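Local structure of serine--tRNA ligase (2DQ0) at residues P256-H261 with E306-S311; G211-I216 with L273-V278; I126-K131 with Q145-M150; L139-E144 with Q365-E370. The protein probably attaches serine to tRNA(Ser), and also to tRNA(Sec), at the expense of ATP, as a homodimeric class II aminoacyl-tRNA synthetase. One frame throughout, in Å; residues are numbered along the deposited sequence.

Interaction 1 (P256-H261 with E306-S311); sequences PLAGMH and EQFVYS. With SSA (5'-O-(N-(L-seryl)-sulfamoyl)adenosine), chain G.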
# COMPACT_ATOMS: atom_id res chain seq x y z
N PRO A 256 -8.90 -6.71 -6.52
CA PRO A 256 -8.15 -6.65 -7.79
C PRO A 256 -8.18 -8.01 -8.51
O PRO A 256 -8.11 -8.07 -9.74
CB PRO A 256 -6.74 -6.24 -7.35
CG PRO A 256 -6.66 -6.69 -5.92
CD PRO A 256 -8.03 -6.35 -5.38
N LEU A 257 -8.30 -9.08 -7.73
CA LEU A 257 -8.40 -10.42 -8.28
C LEU A 257 -9.72 -10.58 -9.05
O LEU A 257 -9.77 -11.30 -10.05
CB LEU A 257 -8.36 -11.46 -7.17
CG LEU A 257 -7.14 -12.36 -7.04
CD1 LEU A 257 -6.02 -11.95 -8.00
CD2 LEU A 257 -6.69 -12.33 -5.58
N ALA A 258 -10.78 -9.93 -8.60
CA ALA A 258 -12.06 -10.02 -9.31
C ALA A 258 -12.07 -9.07 -10.51
O ALA A 258 -12.57 -9.42 -11.58
CB ALA A 258 -13.22 -9.70 -8.37
N GLY A 259 -11.52 -7.88 -10.36
CA GLY A 259 -11.50 -6.98 -11.49
C GLY A 259 -10.59 -7.49 -12.60
O GLY A 259 -10.74 -7.09 -13.75
N MET A 260 -9.67 -8.38 -12.25
CA MET A 260 -8.73 -8.95 -13.22
C MET A 260 -9.35 -9.41 -14.55
O MET A 260 -8.74 -9.25 -15.61
CB MET A 260 -7.96 -10.12 -12.59
CG MET A 260 -6.98 -10.82 -13.52
SD MET A 260 -6.13 -12.22 -12.71
CE MET A 260 -4.47 -11.74 -12.93
N HIS A 261 -10.54 -9.98 -14.50
CA HIS A 261 -11.20 -10.45 -15.71
C HIS A 261 -12.50 -9.70 -16.01
O HIS A 261 -13.40 -10.24 -16.64
CB HIS A 261 -11.49 -11.95 -15.60
CG HIS A 261 -10.26 -12.80 -15.63
ND1 HIS A 261 -9.45 -12.90 -16.74
CD2 HIS A 261 -9.69 -13.59 -14.68
CE1 HIS A 261 -8.44 -13.72 -16.47
NE2 HIS A 261 -8.57 -14.15 -15.23
N GLU A 306 -4.67 -14.49 -0.14
CA GLU A 306 -6.08 -14.72 -0.48
C GLU A 306 -6.39 -15.75 -1.56
O GLU A 306 -5.72 -15.81 -2.59
CB GLU A 306 -6.67 -13.37 -0.91
CG GLU A 306 -8.11 -13.41 -1.39
CD GLU A 306 -9.09 -13.27 -0.25
OE1 GLU A 306 -8.69 -13.55 0.89
OE2 GLU A 306 -10.25 -12.90 -0.51
N GLN A 307 -7.45 -16.53 -1.33
CA GLN A 307 -7.91 -17.52 -2.30
C GLN A 307 -9.05 -16.89 -3.09
O GLN A 307 -9.97 -16.31 -2.50
CB GLN A 307 -8.52 -18.76 -1.62
CG GLN A 307 -7.62 -19.64 -0.77
CD GLN A 307 -8.43 -20.72 -0.08
OE1 GLN A 307 -8.69 -20.67 1.13
NE2 GLN A 307 -8.86 -21.70 -0.86
N PHE A 308 -9.01 -16.99 -4.42
CA PHE A 308 -10.11 -16.46 -5.22
C PHE A 308 -10.41 -17.46 -6.32
O PHE A 308 -9.49 -18.01 -6.94
CB PHE A 308 -9.75 -15.11 -5.81
CG PHE A 308 -10.92 -14.39 -6.43
CD1 PHE A 308 -11.40 -14.75 -7.70
CD2 PHE A 308 -11.51 -13.30 -5.77
CE1 PHE A 308 -12.44 -14.03 -8.29
CE2 PHE A 308 -12.55 -12.58 -6.35
CZ PHE A 308 -13.02 -12.94 -7.62
N VAL A 309 -11.71 -17.68 -6.54
CA VAL A 309 -12.21 -18.67 -7.49
C VAL A 309 -13.30 -18.22 -8.46
O VAL A 309 -14.27 -17.54 -8.09
CB VAL A 309 -12.77 -19.89 -6.73
CG1 VAL A 309 -13.44 -20.86 -7.68
CG2 VAL A 309 -11.66 -20.58 -5.97
N TYR A 310 -13.11 -18.61 -9.72
CA TYR A 310 -14.08 -18.35 -10.78
C TYR A 310 -14.52 -19.75 -11.15
O TYR A 310 -13.69 -20.55 -11.56
CB TYR A 310 -13.42 -17.75 -12.02
CG TYR A 310 -12.94 -16.33 -11.92
CD1 TYR A 310 -11.74 -16.01 -11.28
CD2 TYR A 310 -13.65 -15.30 -12.53
CE1 TYR A 310 -11.26 -14.70 -11.27
CE2 TYR A 310 -13.18 -13.98 -12.52
CZ TYR A 310 -11.98 -13.69 -11.89
OH TYR A 310 -11.50 -12.40 -11.89
N SER A 311 -15.80 -20.05 -10.99
CA SER A 311 -16.29 -21.38 -11.35
C SER A 311 -17.61 -21.34 -12.13
O SER A 311 -18.21 -20.27 -12.35
CB SER A 311 -16.48 -22.25 -10.10
OG SER A 311 -17.72 -21.97 -9.47
N10 SSA G . -11.70 -11.14 0.73
CA SSA G . -12.34 -11.67 1.95
CB SSA G . -11.79 -13.03 2.30
OG SSA G . -10.45 -12.96 2.80
C9 SSA G . -12.15 -10.78 3.17
O9 SSA G . -11.41 -9.80 3.13
N8 SSA G . -12.84 -11.11 4.27
S1 SSA G . -12.66 -10.26 5.62
O1S SSA G . -13.12 -8.91 5.29
O2S SSA G . -13.32 -11.02 6.67
O5' SSA G . -11.11 -10.23 5.85
C5' SSA G . -10.41 -11.45 5.97
C4' SSA G . -9.61 -11.52 7.23
O4' SSA G . -8.61 -10.47 7.26
C3' SSA G . -10.33 -11.35 8.55
O3' SSA G . -10.99 -12.56 8.88
C2' SSA G . -9.14 -11.12 9.46
O2' SSA G . -8.37 -12.26 9.72
C1' SSA G . -8.34 -10.13 8.61
N9 SSA G . -8.73 -8.73 8.77
C8 SSA G . -9.84 -8.06 8.27
N7 SSA G . -9.89 -6.80 8.62
C5 SSA G . -8.75 -6.63 9.40
C6 SSA G . -8.23 -5.50 10.09
N6 SSA G . -8.82 -4.31 10.09
N1 SSA G . -7.05 -5.66 10.78
C2 SSA G . -6.46 -6.87 10.77
N3 SSA G . -6.86 -8.00 10.15
C4 SSA G . -8.03 -7.81 9.50
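The one hydrogen bond between P256-H261 and E306-S311 runs from Tyr310 OH to Leu257 O, 2.8 Å long, on a lone pair in the carbonyl plane. Ala258 O is 3.2 Å from Tyr310 OH, so the hydroxyl faces two successive backbone oxygens, bonding to the first. Aromatic contact follows: His261 turns an edge toward the face of Tyr310 in an offset edge-to-face pair, planes at 82° and centroids 5.2 Å apart, while His261 NE2 is hydrogen-bonded to Tyr275 OH. A phenylalanine in place of Tyr310 would probably keep this ring packing but leave the Leu257 carbonyl without its hydroxyl donor. Apolar packing centres on Phe308, whose CG is anti to the backbone N (chi1 -169°), setting the ring against Leu257 and Ala258. Leu257 CB makes a CH-pi contact over its face, 4.2 Å from the centroid, and Ala258 CB meets CZ. Two residues before Phe308, Glu306 holds the seryl part of the adenylate analogue, OE1 taking SSA OG at 2.7 Å and OE2 taking SSA N10 at 2.6 Å. Helix 254-259 packs on strand 301-311, between strands 273-282 and 398-406 in the sheet; Tyr187 OH of the second subunit is hydrogen-bonded to Pro256 O.

Interaction 2 (G211-I216 with L273-V278); sequences GFTPVI and LLYVGV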
# COMPACT_ATOMS: atom_id res chain seq x y z
N GLY A 211 -2.95 -26.37 -6.71
CA GLY A 211 -3.29 -25.86 -8.03
C GLY A 211 -3.62 -24.39 -8.25
O GLY A 211 -4.10 -24.02 -9.34
N PHE A 212 -3.37 -23.54 -7.26
CA PHE A 212 -3.67 -22.11 -7.44
C PHE A 212 -2.50 -21.31 -8.03
O PHE A 212 -1.35 -21.46 -7.59
CB PHE A 212 -4.09 -21.50 -6.10
CG PHE A 212 -5.41 -21.97 -5.63
CD1 PHE A 212 -5.64 -23.33 -5.40
CD2 PHE A 212 -6.45 -21.06 -5.43
CE1 PHE A 212 -6.90 -23.78 -4.98
CE2 PHE A 212 -7.71 -21.49 -5.01
CZ PHE A 212 -7.94 -22.86 -4.78
N THR A 213 -2.78 -20.50 -9.04
CA THR A 213 -1.72 -19.68 -9.65
C THR A 213 -1.49 -18.48 -8.73
O THR A 213 -2.40 -17.69 -8.43
CB THR A 213 -2.08 -19.23 -11.11
OG1 THR A 213 -3.49 -19.03 -11.23
CG2 THR A 213 -1.67 -20.31 -12.13
N PRO A 214 -0.27 -18.35 -8.23
CA PRO A 214 0.01 -17.23 -7.34
C PRO A 214 0.07 -15.87 -8.04
O PRO A 214 0.56 -15.74 -9.15
CB PRO A 214 1.35 -17.63 -6.70
CG PRO A 214 2.02 -18.41 -7.76
CD PRO A 214 0.89 -19.26 -8.34
N VAL A 215 -0.43 -14.84 -7.36
CA VAL A 215 -0.39 -13.52 -7.94
C VAL A 215 -0.19 -12.38 -6.96
O VAL A 215 -0.65 -12.43 -5.82
CB VAL A 215 -1.66 -13.29 -8.79
CG1 VAL A 215 -2.78 -14.13 -8.26
CG2 VAL A 215 -2.04 -11.82 -8.82
N ILE A 216 0.56 -11.38 -7.41
CA ILE A 216 0.78 -10.15 -6.67
C ILE A 216 0.02 -9.13 -7.55
O ILE A 216 0.46 -8.76 -8.63
CB ILE A 216 2.27 -9.76 -6.61
CG1 ILE A 216 3.02 -10.70 -5.65
CG2 ILE A 216 2.40 -8.30 -6.17
CD1 ILE A 216 4.54 -10.52 -5.67
N LEU A 273 -10.96 -20.95 -12.64
CA LEU A 273 -9.72 -20.18 -12.63
C LEU A 273 -9.38 -20.07 -11.15
O LEU A 273 -10.18 -19.56 -10.38
CB LEU A 273 -9.93 -18.79 -13.22
CG LEU A 273 -10.38 -18.69 -14.68
CD1 LEU A 273 -10.44 -17.23 -15.10
CD2 LEU A 273 -9.42 -19.44 -15.57
N LEU A 274 -8.23 -20.57 -10.76
CA LEU A 274 -7.85 -20.53 -9.35
C LEU A 274 -6.70 -19.58 -9.03
O LEU A 274 -5.56 -19.77 -9.46
CB LEU A 274 -7.52 -21.94 -8.87
CG LEU A 274 -8.56 -23.00 -9.26
CD1 LEU A 274 -7.93 -24.36 -8.99
CD2 LEU A 274 -9.89 -22.83 -8.50
N TYR A 275 -7.01 -18.55 -8.25
CA TYR A 275 -5.98 -17.60 -7.88
C TYR A 275 -5.71 -17.53 -6.38
O TYR A 275 -6.61 -17.62 -5.56
CB TYR A 275 -6.35 -16.21 -8.39
CG TYR A 275 -6.42 -16.14 -9.89
CD1 TYR A 275 -5.28 -16.27 -10.67
CD2 TYR A 275 -7.63 -15.90 -10.53
CE1 TYR A 275 -5.33 -16.17 -12.06
CE2 TYR A 275 -7.70 -15.79 -11.92
CZ TYR A 275 -6.55 -15.92 -12.67
OH TYR A 275 -6.63 -15.77 -14.03
N VAL A 276 -4.44 -17.37 -6.05
CA VAL A 276 -4.05 -17.17 -4.68
C VAL A 276 -3.16 -15.93 -4.69
O VAL A 276 -2.02 -15.97 -5.15
CB VAL A 276 -3.29 -18.38 -4.09
CG1 VAL A 276 -2.17 -18.86 -5.05
CG2 VAL A 276 -2.73 -17.99 -2.74
N GLY A 277 -3.71 -14.82 -4.22
CA GLY A 277 -2.95 -13.59 -4.19
C GLY A 277 -2.37 -13.26 -2.83
O GLY A 277 -2.81 -13.78 -1.79
N VAL A 278 -1.35 -12.40 -2.84
CA VAL A 278 -0.68 -11.90 -1.64
C VAL A 278 -0.73 -10.40 -1.83
O VAL A 278 -0.54 -9.92 -2.95
CB VAL A 278 0.84 -12.21 -1.56
CG1 VAL A 278 1.29 -12.18 -0.11
CG2 VAL A 278 1.16 -13.48 -2.23
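The motif 1 strand of the class II dimer interface meets the first strand of motif 2 here, Thr213 and Val215 exchanging hydrogen bonds with Leu274, Val276 and Val278. The two strands run parallel, their axes 36° apart. Leu274 O receives two bonds from one residue, Thr213 N at 2.9 Å and Thr213 OG1 at 2.8 Å, which arrive from opposite faces of the carbonyl plane. OG1, set between the backbone N and the carbonyl carbon (chi1 33°), is brought to this oxygen. From there the ladder continues with Val276 N to Thr213 O, Val215 N to Val276 O at 2.9 Å, and Val278 N to Val215 O. Beside the ladder, Phe212 lays one ring face over Leu274 CB, 3.8 Å from the centroid, while Phe212 CB packs on Val276 CG1. On the other side of the sheet Val215 CG1 lies 4.1 Å from Tyr275 CD1. Gly211, with positive phi, ends helix 190-209 in a Schellman motif, and that helix covers Pro214, Val276 and Val278. Val215 and Ile216 also pair antiparallel with a strand of the second subunit; a long helix leading into a strand that carries the sheet across the dimer is typical of motif 1 in class II synthetases.

Interaction 3 (I126-K131 with Q145-M150); sequences IRFWGK and QSQGKM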
# COMPACT_ATOMS: atom_id res chain seq x y z
N ILE A 126 -20.55 -24.81 13.47
CA ILE A 126 -20.88 -26.06 12.79
C ILE A 126 -19.76 -27.06 12.82
O ILE A 126 -19.90 -28.18 12.35
CB ILE A 126 -21.24 -25.81 11.31
CG1 ILE A 126 -20.05 -25.15 10.60
CG2 ILE A 126 -22.48 -24.93 11.20
CD1 ILE A 126 -20.28 -24.96 9.12
N ARG A 127 -18.63 -26.67 13.39
CA ARG A 127 -17.48 -27.54 13.40
C ARG A 127 -16.43 -27.00 14.39
O ARG A 127 -16.29 -25.80 14.56
CB ARG A 127 -16.93 -27.62 11.96
CG ARG A 127 -15.67 -28.43 11.79
CD ARG A 127 -15.50 -29.02 10.38
NE ARG A 127 -15.32 -28.08 9.26
CZ ARG A 127 -16.31 -27.44 8.63
NH1 ARG A 127 -17.56 -27.59 9.02
NH2 ARG A 127 -16.06 -26.68 7.57
N PHE A 128 -15.72 -27.90 15.06
CA PHE A 128 -14.71 -27.49 16.02
C PHE A 128 -13.47 -28.35 15.84
O PHE A 128 -13.58 -29.51 15.48
CB PHE A 128 -15.20 -27.68 17.45
CG PHE A 128 -16.45 -26.93 17.76
CD1 PHE A 128 -17.69 -27.47 17.47
CD2 PHE A 128 -16.38 -25.68 18.39
CE1 PHE A 128 -18.85 -26.79 17.80
CE2 PHE A 128 -17.53 -24.99 18.72
CZ PHE A 128 -18.78 -25.55 18.43
N TRP A 129 -12.30 -27.78 16.11
CA TRP A 129 -11.07 -28.53 15.95
C TRP A 129 -10.04 -28.12 17.00
O TRP A 129 -9.98 -26.96 17.38
CB TRP A 129 -10.51 -28.28 14.54
CG TRP A 129 -9.26 -29.06 14.24
CD1 TRP A 129 -9.18 -30.32 13.72
CD2 TRP A 129 -7.92 -28.70 14.62
NE1 TRP A 129 -7.88 -30.77 13.76
CE2 TRP A 129 -7.09 -29.80 14.31
CE3 TRP A 129 -7.35 -27.56 15.20
CZ2 TRP A 129 -5.72 -29.79 14.57
CZ3 TRP A 129 -5.98 -27.55 15.45
CH2 TRP A 129 -5.18 -28.66 15.14
N GLY A 130 -9.24 -29.07 17.49
CA GLY A 130 -8.18 -28.76 18.45
C GLY A 130 -8.43 -28.82 19.95
O GLY A 130 -9.56 -29.01 20.41
N LYS A 131 -7.35 -28.66 20.72
CA LYS A 131 -7.41 -28.69 22.18
C LYS A 131 -7.06 -27.32 22.76
O LYS A 131 -5.89 -26.97 22.91
CB LYS A 131 -6.46 -29.74 22.74
CG LYS A 131 -6.38 -29.77 24.26
CD LYS A 131 -5.54 -30.96 24.71
CE LYS A 131 -5.50 -31.11 26.22
NZ LYS A 131 -4.60 -32.24 26.63
N GLN A 145 -19.38 -21.09 24.36
CA GLN A 145 -18.99 -20.84 22.98
C GLN A 145 -18.63 -22.12 22.23
O GLN A 145 -18.83 -22.23 21.01
CB GLN A 145 -17.84 -19.84 22.98
CG GLN A 145 -18.23 -18.44 23.46
CD GLN A 145 -19.12 -17.71 22.46
OE1 GLN A 145 -20.37 -17.71 22.56
NE2 GLN A 145 -18.48 -17.08 21.47
N SER A 146 -18.10 -23.11 22.94
CA SER A 146 -17.73 -24.36 22.30
C SER A 146 -18.88 -25.36 22.31
O SER A 146 -18.83 -26.37 21.62
CB SER A 146 -16.50 -24.97 22.98
OG SER A 146 -16.67 -25.00 24.39
N GLN A 147 -19.92 -25.07 23.08
CA GLN A 147 -21.06 -25.97 23.16
C GLN A 147 -20.60 -27.33 23.67
O GLN A 147 -21.14 -28.37 23.27
CB GLN A 147 -21.70 -26.18 21.78
CG GLN A 147 -21.99 -24.94 20.95
CD GLN A 147 -22.54 -25.30 19.57
OE1 GLN A 147 -22.01 -26.19 18.89
NE2 GLN A 147 -23.59 -24.62 19.15
N GLY A 148 -19.58 -27.34 24.52
CA GLY A 148 -19.07 -28.60 25.06
C GLY A 148 -18.56 -29.57 24.01
O GLY A 148 -18.10 -30.67 24.34
N LYS A 149 -18.62 -29.16 22.75
CA LYS A 149 -18.18 -29.99 21.64
C LYS A 149 -16.69 -29.87 21.31
O LYS A 149 -16.26 -30.36 20.28
CB LYS A 149 -18.99 -29.63 20.40
CG LYS A 149 -20.52 -29.76 20.56
CD LYS A 149 -21.24 -29.43 19.25
CE LYS A 149 -22.75 -29.74 19.28
NZ LYS A 149 -23.56 -28.86 20.18
N MET A 150 -15.89 -29.24 22.18
CA MET A 150 -14.46 -29.08 21.88
C MET A 150 -13.55 -29.48 23.04
O MET A 150 -13.79 -29.11 24.19
CB MET A 150 -14.19 -27.61 21.49
CG MET A 150 -12.72 -27.21 21.35
SD MET A 150 -12.51 -25.50 20.75
CE MET A 150 -11.08 -25.65 19.84
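The CA atoms of Phe128 and Met150 are the nearest pair, 6.1 Å apart, where strand 124-129 passes the end of helix 139-146 and the turn beyond it. Phe128 carries the largest share of the contact. Its CG is anti to the carbonyl carbon, beside the backbone N (chi1 -58°), which sends the ring toward the helix end, where Ser146 O sits over one face. At the ring edge Gln147 OE1 comes 3.3 Å from Phe128 CZ, a favourable place for an oxygen beside ring hydrogens, with the amide plane turned 47° from the ring. The backbone here is a standard helix terminator: Gln147, at positive phi, is the C' residue of a Schellman motif, and a type I' turn spans Ser146 to Lys149. Lys149 crosses the ring obliquely, CD 3.8 Å from Phe128 CE1, and its NZ returns to Gln147 OE1 in a weak bond of 3.3 Å. Met150 packs CB against Phe128 CB at 4.2 Å, runs out extended as far as SD and bends at chi3, bringing CE 3.7 Å from Gly130 O. Gly130 has positive phi, and a CB there would strike the Trp129 ring. Ile126 and Arg127 form a classic beta bulge opposite Val340.

Interaction 4 (L139-E144 with Q365-E370); sequences LERFLE and QGKFRE. With SSA (5'-O-(N-(L-seryl)-sulfamoyl)adenosine), chain G; SO4 (sulfate ion), chain D.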
# COMPACT_ATOMS: atom_id res chain seq x y z
N LEU A 139 -13.59 -20.34 31.78
CA LEU A 139 -14.22 -21.64 31.66
C LEU A 139 -15.69 -21.65 31.22
O LEU A 139 -16.08 -22.47 30.37
CB LEU A 139 -14.05 -22.38 32.98
CG LEU A 139 -14.36 -23.88 33.10
CD1 LEU A 139 -15.83 -24.07 33.33
CD2 LEU A 139 -13.85 -24.62 31.88
N GLU A 140 -16.51 -20.78 31.79
CA GLU A 140 -17.90 -20.80 31.39
C GLU A 140 -18.02 -20.24 29.98
O GLU A 140 -18.66 -20.86 29.13
CB GLU A 140 -18.79 -20.00 32.36
CG GLU A 140 -20.27 -20.08 32.00
CD GLU A 140 -21.20 -19.97 33.19
OE1 GLU A 140 -22.44 -19.98 32.98
OE2 GLU A 140 -20.71 -19.88 34.33
N ARG A 141 -17.41 -19.09 29.73
CA ARG A 141 -17.49 -18.51 28.40
C ARG A 141 -17.01 -19.54 27.39
O ARG A 141 -17.69 -19.81 26.39
CB ARG A 141 -16.64 -17.23 28.29
CG ARG A 141 -16.63 -16.63 26.88
CD ARG A 141 -16.36 -15.14 26.87
NE ARG A 141 -15.01 -14.80 27.30
CZ ARG A 141 -14.65 -13.63 27.81
NH1 ARG A 141 -15.55 -12.66 27.96
NH2 ARG A 141 -13.39 -13.43 28.17
N PHE A 142 -15.85 -20.14 27.64
CA PHE A 142 -15.35 -21.12 26.71
C PHE A 142 -16.36 -22.22 26.44
O PHE A 142 -16.62 -22.56 25.28
CB PHE A 142 -14.06 -21.75 27.22
CG PHE A 142 -13.64 -22.95 26.42
CD1 PHE A 142 -14.09 -24.23 26.76
CD2 PHE A 142 -12.91 -22.79 25.25
CE1 PHE A 142 -13.83 -25.33 25.95
CE2 PHE A 142 -12.64 -23.89 24.43
CZ PHE A 142 -13.11 -25.16 24.78
N LEU A 143 -16.93 -22.79 27.50
CA LEU A 143 -17.87 -23.89 27.36
C LEU A 143 -19.14 -23.57 26.61
O LEU A 143 -19.66 -24.41 25.86
CB LEU A 143 -18.19 -24.47 28.73
CG LEU A 143 -17.04 -25.31 29.29
CD1 LEU A 143 -17.26 -25.63 30.76
CD2 LEU A 143 -16.93 -26.59 28.48
N GLU A 144 -19.63 -22.34 26.79
CA GLU A 144 -20.84 -21.89 26.12
C GLU A 144 -20.52 -21.71 24.64
O GLU A 144 -21.28 -22.14 23.78
CB GLU A 144 -21.30 -20.55 26.70
CG GLU A 144 -22.72 -20.55 27.23
CD GLU A 144 -23.78 -20.44 26.15
OE1 GLU A 144 -23.69 -19.49 25.34
OE2 GLU A 144 -24.70 -21.29 26.11
N GLN A 365 -7.59 -13.68 25.28
CA GLN A 365 -8.87 -12.98 25.25
C GLN A 365 -9.97 -13.80 25.90
O GLN A 365 -10.99 -13.27 26.33
CB GLN A 365 -9.28 -12.71 23.82
CG GLN A 365 -8.60 -11.52 23.15
CD GLN A 365 -9.16 -11.29 21.76
OE1 GLN A 365 -10.36 -11.37 21.55
NE2 GLN A 365 -8.28 -11.01 20.82
N GLY A 366 -9.78 -15.12 25.96
CA GLY A 366 -10.80 -15.97 26.51
C GLY A 366 -11.97 -16.06 25.54
O GLY A 366 -13.11 -16.17 25.96
N LYS A 367 -11.70 -15.98 24.24
CA LYS A 367 -12.79 -16.10 23.25
C LYS A 367 -12.39 -16.53 21.82
O LYS A 367 -11.22 -16.59 21.47
CB LYS A 367 -13.58 -14.78 23.19
CG LYS A 367 -12.75 -13.55 23.09
CD LYS A 367 -13.60 -12.29 23.16
CE LYS A 367 -14.16 -12.03 24.56
NZ LYS A 367 -14.73 -10.63 24.65
N PHE A 368 -13.39 -16.90 21.02
CA PHE A 368 -13.12 -17.27 19.64
C PHE A 368 -13.17 -15.98 18.80
O PHE A 368 -14.10 -15.19 18.92
CB PHE A 368 -14.18 -18.24 19.12
CG PHE A 368 -14.09 -19.62 19.70
CD1 PHE A 368 -14.78 -19.94 20.88
CD2 PHE A 368 -13.35 -20.61 19.06
CE1 PHE A 368 -14.73 -21.24 21.39
CE2 PHE A 368 -13.29 -21.91 19.56
CZ PHE A 368 -13.98 -22.23 20.73
N ARG A 369 -12.17 -15.76 17.96
CA ARG A 369 -12.17 -14.54 17.15
C ARG A 369 -11.97 -14.87 15.67
O ARG A 369 -11.13 -15.72 15.33
CB ARG A 369 -11.06 -13.58 17.60
CG ARG A 369 -11.03 -13.24 19.10
CD ARG A 369 -12.36 -12.71 19.60
NE ARG A 369 -12.93 -11.61 18.80
CZ ARG A 369 -12.64 -10.31 18.95
NH1 ARG A 369 -13.24 -9.41 18.17
NH2 ARG A 369 -11.76 -9.90 19.85
N GLU A 370 -12.73 -14.18 14.82
CA GLU A 370 -12.65 -14.35 13.37
C GLU A 370 -11.21 -14.24 12.95
O GLU A 370 -10.50 -13.31 13.34
CB GLU A 370 -13.43 -13.28 12.61
CG GLU A 370 -13.21 -13.37 11.09
CD GLU A 370 -13.96 -12.31 10.30
OE1 GLU A 370 -13.77 -12.25 9.06
OE2 GLU A 370 -14.73 -11.54 10.91
N10 SSA G . -11.70 -11.14 0.73
CA SSA G . -12.34 -11.67 1.95
CB SSA G . -11.79 -13.03 2.30
OG SSA G . -10.45 -12.96 2.80
C9 SSA G . -12.15 -10.78 3.17
O9 SSA G . -11.41 -9.80 3.13
N8 SSA G . -12.84 -11.11 4.27
S1 SSA G . -12.66 -10.26 5.62
O1S SSA G . -13.12 -8.91 5.29
O2S SSA G . -13.32 -11.02 6.67
O5' SSA G . -11.11 -10.23 5.85
C5' SSA G . -10.41 -11.45 5.97
C4' SSA G . -9.61 -11.52 7.23
O4' SSA G . -8.61 -10.47 7.26
C3' SSA G . -10.33 -11.35 8.55
O3' SSA G . -10.99 -12.56 8.88
C2' SSA G . -9.14 -11.12 9.46
O2' SSA G . -8.37 -12.26 9.72
C1' SSA G . -8.34 -10.13 8.61
N9 SSA G . -8.73 -8.73 8.77
C8 SSA G . -9.84 -8.06 8.27
N7 SSA G . -9.89 -6.80 8.62
C5 SSA G . -8.75 -6.63 9.40
C6 SSA G . -8.23 -5.50 10.09
N6 SSA G . -8.82 -4.31 10.09
N1 SSA G . -7.05 -5.66 10.78
C2 SSA G . -6.46 -6.87 10.77
N3 SSA G . -6.86 -8.00 10.15
C4 SSA G . -8.03 -7.81 9.50
S SO4 D . -12.71 -5.74 19.78
O1 SO4 D . -11.61 -5.17 18.97
O2 SO4 D . -12.11 -6.60 20.82
O3 SO4 D . -13.52 -4.68 20.41
O4 SO4 D . -13.58 -6.54 18.90
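The CA atoms of Phe142 and Lys367 are the nearest pair, 6.6 Å apart, as helix 139-146 passes the tight turn that opens strand 367-376. Gly366 and Lys367 form a G1 beta bulge there, and at Gly366, with positive phi, a CB would collide with Arg141 NH2. Arg141 sends CG anti to the backbone N (chi1 177°) and bends at chi3, which brings NE to Gly366 O at 2.7 Å, above the carbonyl plane and bent to 140° at the hydrogen. Its NH2 lies 3.0 Å from Gln365 O. Over one face of the guanidinium sits Lys367 CE, 3.7 Å from Arg141 CZ, with the lysine NZ near Arg141 NH1, probably with some mutual repulsion. Replacing Arg141 with alanine would probably leave the Gly366 carbonyl without this donor and Lys367 without the flat surface it lies on. Next along the helix, Phe142 CE2 meets Phe368 CZ at 4.3 Å, and both rings pack edge-to-face with Trp361. Gln365 OE1 takes Arg369 NH2 at 2.6 Å, in the guanidinium plane, while Arg369 NH1 binds a sulfate probably from crystallisation. Glu370 OE1 accepts SSA O3' at 2.8 Å, on a strand of the antiparallel sheet that carries the adenylate pocket in class II synthetases.

How the interactions relate
Interactions 1 and 2 are buried at the dimer side of the catalytic sheet and lie on neighbouring strands of it: Glu306 N and Phe308 N probably bond to Gly277 O and Tyr275 O. Interaction 2 is mainly a backbone ladder, interaction 1 a helix laid on the sheet through rings and one hydroxyl, and both touch the second subunit. Interactions 3 and 4 are partly buried and well away from that pair; both use helix 139-146, interaction 4 its body and interaction 3 its C-terminal end, with Met150 SD on Phe368 CZ joining them. Interaction 3 works by ring and methionine packing, interaction 4 by an arginine on a carbonyl. Interactions 1 and 4 hold the same ligand, through Glu306 and Glu370.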